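Local coordinates for protein adenylosuccinate lyase (Francisella tularensis subsp. tularensis SCHU S4, PDB 4EEI) that probably cleaves adenylosuccinate to AMP and fumarate, and the matching succinyl carboxamide ribotide intermediate, in purine biosynthesis, at residues D423-F426 against D427-V430. Numbering follows the deposited sequence.
With K (potassium ion), chain V.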
ATOM      1  N   ASP B 423     -33.592 -20.388  -7.897  1.00 26.43           N
ATOM      2  CA  ASP B 423     -34.605 -19.358  -8.147  1.00 28.76           C
ATOM      3  C   ASP B 423     -34.619 -18.321  -7.021  1.00 29.00           C
ATOM      4  O   ASP B 423     -34.686 -17.114  -7.268  1.00 28.68           O
ATOM      5  CB  ASP B 423     -36.002 -19.979  -8.271  1.00 29.96           C
ATOM      6  CG  ASP B 423     -36.203 -20.739  -9.573  1.00 37.02           C
ATOM      7  OD1 ASP B 423     -35.218 -20.950 -10.311  1.00 38.85           O
ATOM      8  OD2 ASP B 423     -37.353 -21.131  -9.851  1.00 39.52           O
ATOM      9  N   HIS B 424     -34.552 -18.798  -5.783  1.00 25.50           N
ATOM     10  CA  HIS B 424     -34.577 -17.919  -4.619  1.00 29.29           C
ATOM     11  C   HIS B 424     -33.359 -17.001  -4.562  1.00 27.29           C
ATOM     12  O   HIS B 424     -33.463 -15.840  -4.160  1.00 23.41           O
ATOM     13  CB  HIS B 424     -34.644 -18.744  -3.336  1.00 32.77           C
ATOM     14  CG  HIS B 424     -35.953 -19.439  -3.129  1.00 45.62           C
ATOM     15  ND1 HIS B 424     -36.051 -20.807  -2.974  1.00 52.86           N
ATOM     16  CD2 HIS B 424     -37.213 -18.957  -3.037  1.00 51.74           C
ATOM     17  CE1 HIS B 424     -37.320 -21.136  -2.806  1.00 55.69           C
ATOM     18  NE2 HIS B 424     -38.046 -20.034  -2.839  1.00 56.02           N
ATOM     19  N   VAL B 425     -32.203 -17.539  -4.933  1.00 24.32           N
ATOM     20  CA  VAL B 425     -30.961 -16.775  -4.897  1.00 20.80           C
ATOM     21  C   VAL B 425     -31.017 -15.643  -5.918  1.00 22.32           C
ATOM     22  O   VAL B 425     -30.645 -14.507  -5.617  1.00 27.31           O
ATOM     23  CB  VAL B 425     -29.748 -17.684  -5.168  1.00 24.99           C
ATOM     24  CG1 VAL B 425     -28.458 -16.866  -5.249  1.00 26.50           C
ATOM     25  CG2 VAL B 425     -29.636 -18.747  -4.077  1.00 27.81           C
ATOM     26  N   PHE B 426     -31.482 -15.957  -7.124  1.00 22.48           N
ATOM     27  CA  PHE B 426     -31.637 -14.944  -8.162  1.00 22.69           C
ATOM     28  C   PHE B 426     -32.652 -13.882  -7.734  1.00 26.31           C
ATOM     29  O   PHE B 426     -32.385 -12.686  -7.849  1.00 25.51           O
ATOM     30  CB  PHE B 426     -32.054 -15.591  -9.488  1.00 21.51           C
ATOM     31  CG  PHE B 426     -30.895 -15.975 -10.365  1.00 23.63           C
ATOM     32  CD1 PHE B 426     -30.077 -17.056 -10.031  1.00 22.50           C
ATOM     33  CD2 PHE B 426     -30.604 -15.241 -11.507  1.00 25.27           C
ATOM     34  CE1 PHE B 426     -28.987 -17.404 -10.831  1.00 25.45           C
ATOM     35  CE2 PHE B 426     -29.522 -15.587 -12.326  1.00 29.55           C
ATOM     36  CZ  PHE B 426     -28.711 -16.670 -11.983  1.00 28.38           C
ATOM     37  N   ASP B 427     -33.807 -14.319  -7.231  1.00 24.39           N
ATOM     38  CA  ASP B 427     -34.838 -13.381  -6.795  1.00 27.98           C
ATOM     39  C   ASP B 427     -34.388 -12.426  -5.677  1.00 25.08           C
ATOM     40  O   ASP B 427     -34.697 -11.243  -5.724  1.00 26.54           O
ATOM     41  CB  ASP B 427     -36.135 -14.109  -6.398  1.00 26.90           C
ATOM     42  CG  ASP B 427     -36.950 -14.574  -7.604  1.00 33.17           C
ATOM     43  OD1 ASP B 427     -36.719 -14.070  -8.729  1.00 28.81           O
ATOM     44  OD2 ASP B 427     -37.846 -15.435  -7.418  1.00 33.42           O
ATOM     45  N   ARG B 428     -33.654 -12.910  -4.677  1.00 23.52           N
ATOM     46  CA  ARG B 428     -33.234 -12.018  -3.602  1.00 25.69           C
ATOM     47  C   ARG B 428     -32.059 -11.128  -4.026  1.00 24.91           C
ATOM     48  O   ARG B 428     -31.756 -10.135  -3.371  1.00 27.01           O
ATOM     49  CB  ARG B 428     -32.851 -12.818  -2.348  1.00 26.83           C
ATOM     50  CG  ARG B 428     -31.544 -13.604  -2.510  1.00 22.96           C
ATOM     51  CD  ARG B 428     -31.249 -14.508  -1.316  1.00 29.96           C
ATOM     52  NE  ARG B 428     -29.955 -15.177  -1.472  1.00 30.70           N
ATOM     53  CZ  ARG B 428     -29.577 -16.253  -0.788  1.00 26.81           C
ATOM     54  NH1 ARG B 428     -30.398 -16.803   0.100  1.00 24.11           N
ATOM     55  NH2 ARG B 428     -28.377 -16.784  -1.004  1.00 21.74           N
ATOM     56  N   SER B 429     -31.393 -11.496  -5.113  1.00 22.32           N
ATOM     57  CA  SER B 429     -30.204 -10.773  -5.567  1.00 27.38           C
ATOM     58  C   SER B 429     -30.532  -9.626  -6.523  1.00 29.65           C
ATOM     59  O   SER B 429     -29.741  -8.694  -6.697  1.00 27.59           O
ATOM     60  CB  SER B 429     -29.244 -11.747  -6.264  1.00 25.99           C
ATOM     61  OG  SER B 429     -28.677 -12.631  -5.317  1.00 27.10           O
ATOM     62  N   VAL B 430     -31.689  -9.710  -7.163  1.00 24.81           N
ATOM     63  CA  VAL B 430     -32.094  -8.705  -8.138  1.00 26.42           C
ATOM     64  C   VAL B 430     -33.389  -8.060  -7.666  1.00 30.46           C
ATOM     65  O   VAL B 430     -34.410  -8.739  -7.552  1.00 29.43           O
ATOM     66  CB  VAL B 430     -32.301  -9.351  -9.515  1.00 27.54           C
ATOM     67  CG1 VAL B 430     -32.753  -8.308 -10.543  1.00 29.40           C
ATOM     68  CG2 VAL B 430     -31.012 -10.040  -9.972  1.00 26.44           C
TER
HETATM   69  K     K V 510     -36.100  -9.262  -6.077  1.00 58.64           K
HETATM   70  O   HOH W   1     -34.468  -8.594  -3.994  1.00 35.73           O
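R428 reaches back along the last turn of helix 422-429 and lies side by side with V425, both side chains pointing the same way. The CG2 methyl of V425 sits over one face of the guanidinium, offset toward its rim, with R428 NH2 3.9 Å away. Placing CG between the backbone N and the carbonyl carbon (chi1 71°) sets it against the carbonyl oxygens of H424 and V425, 3.4 Å from V425 O; from CG to NE the chain is extended. The polar end is then gripped by a second subunit of the tetramer: R428 NH1 forms a salt bridge with E195 of that chain, while NE donates to its E208 carbonyl and NH2 to its Y187 hydroxyl.

At S429 a side-chain hydroxyl takes over much of the bonding to V425 O as the helix ends. Its OG, anti to the carbonyl carbon (chi1 -70°), donates to V425 O at 2.7 Å, and S429 N adds only a weak bond to the same oxygen. S429 N also bonds to F426 O at 3.1 Å, standing well above that carbonyl's plane, and V430 N gives the same oxygen a further weak bond. Before this last turn the pattern is regular, as in D427 N to D423 O at 2.9 Å. The ring of F426 packs against helices 94-131 and 151-173 and makes a cation-pi contact with K132, whose NZ also forms a salt bridge with D423.

V430 is the first residue to leave helical geometry. The potassium ion is bound here by D427 O at 2.5 Å and V430 O at 2.3 Å, with K431 and R433 carbonyls and a water, itself a weak donor to R428 O, completing the site. Backbone carbonyls, rather than carboxylates, thus hold the cation, which, bound through D427 O, would probably offset the partial negative charge of the helix end.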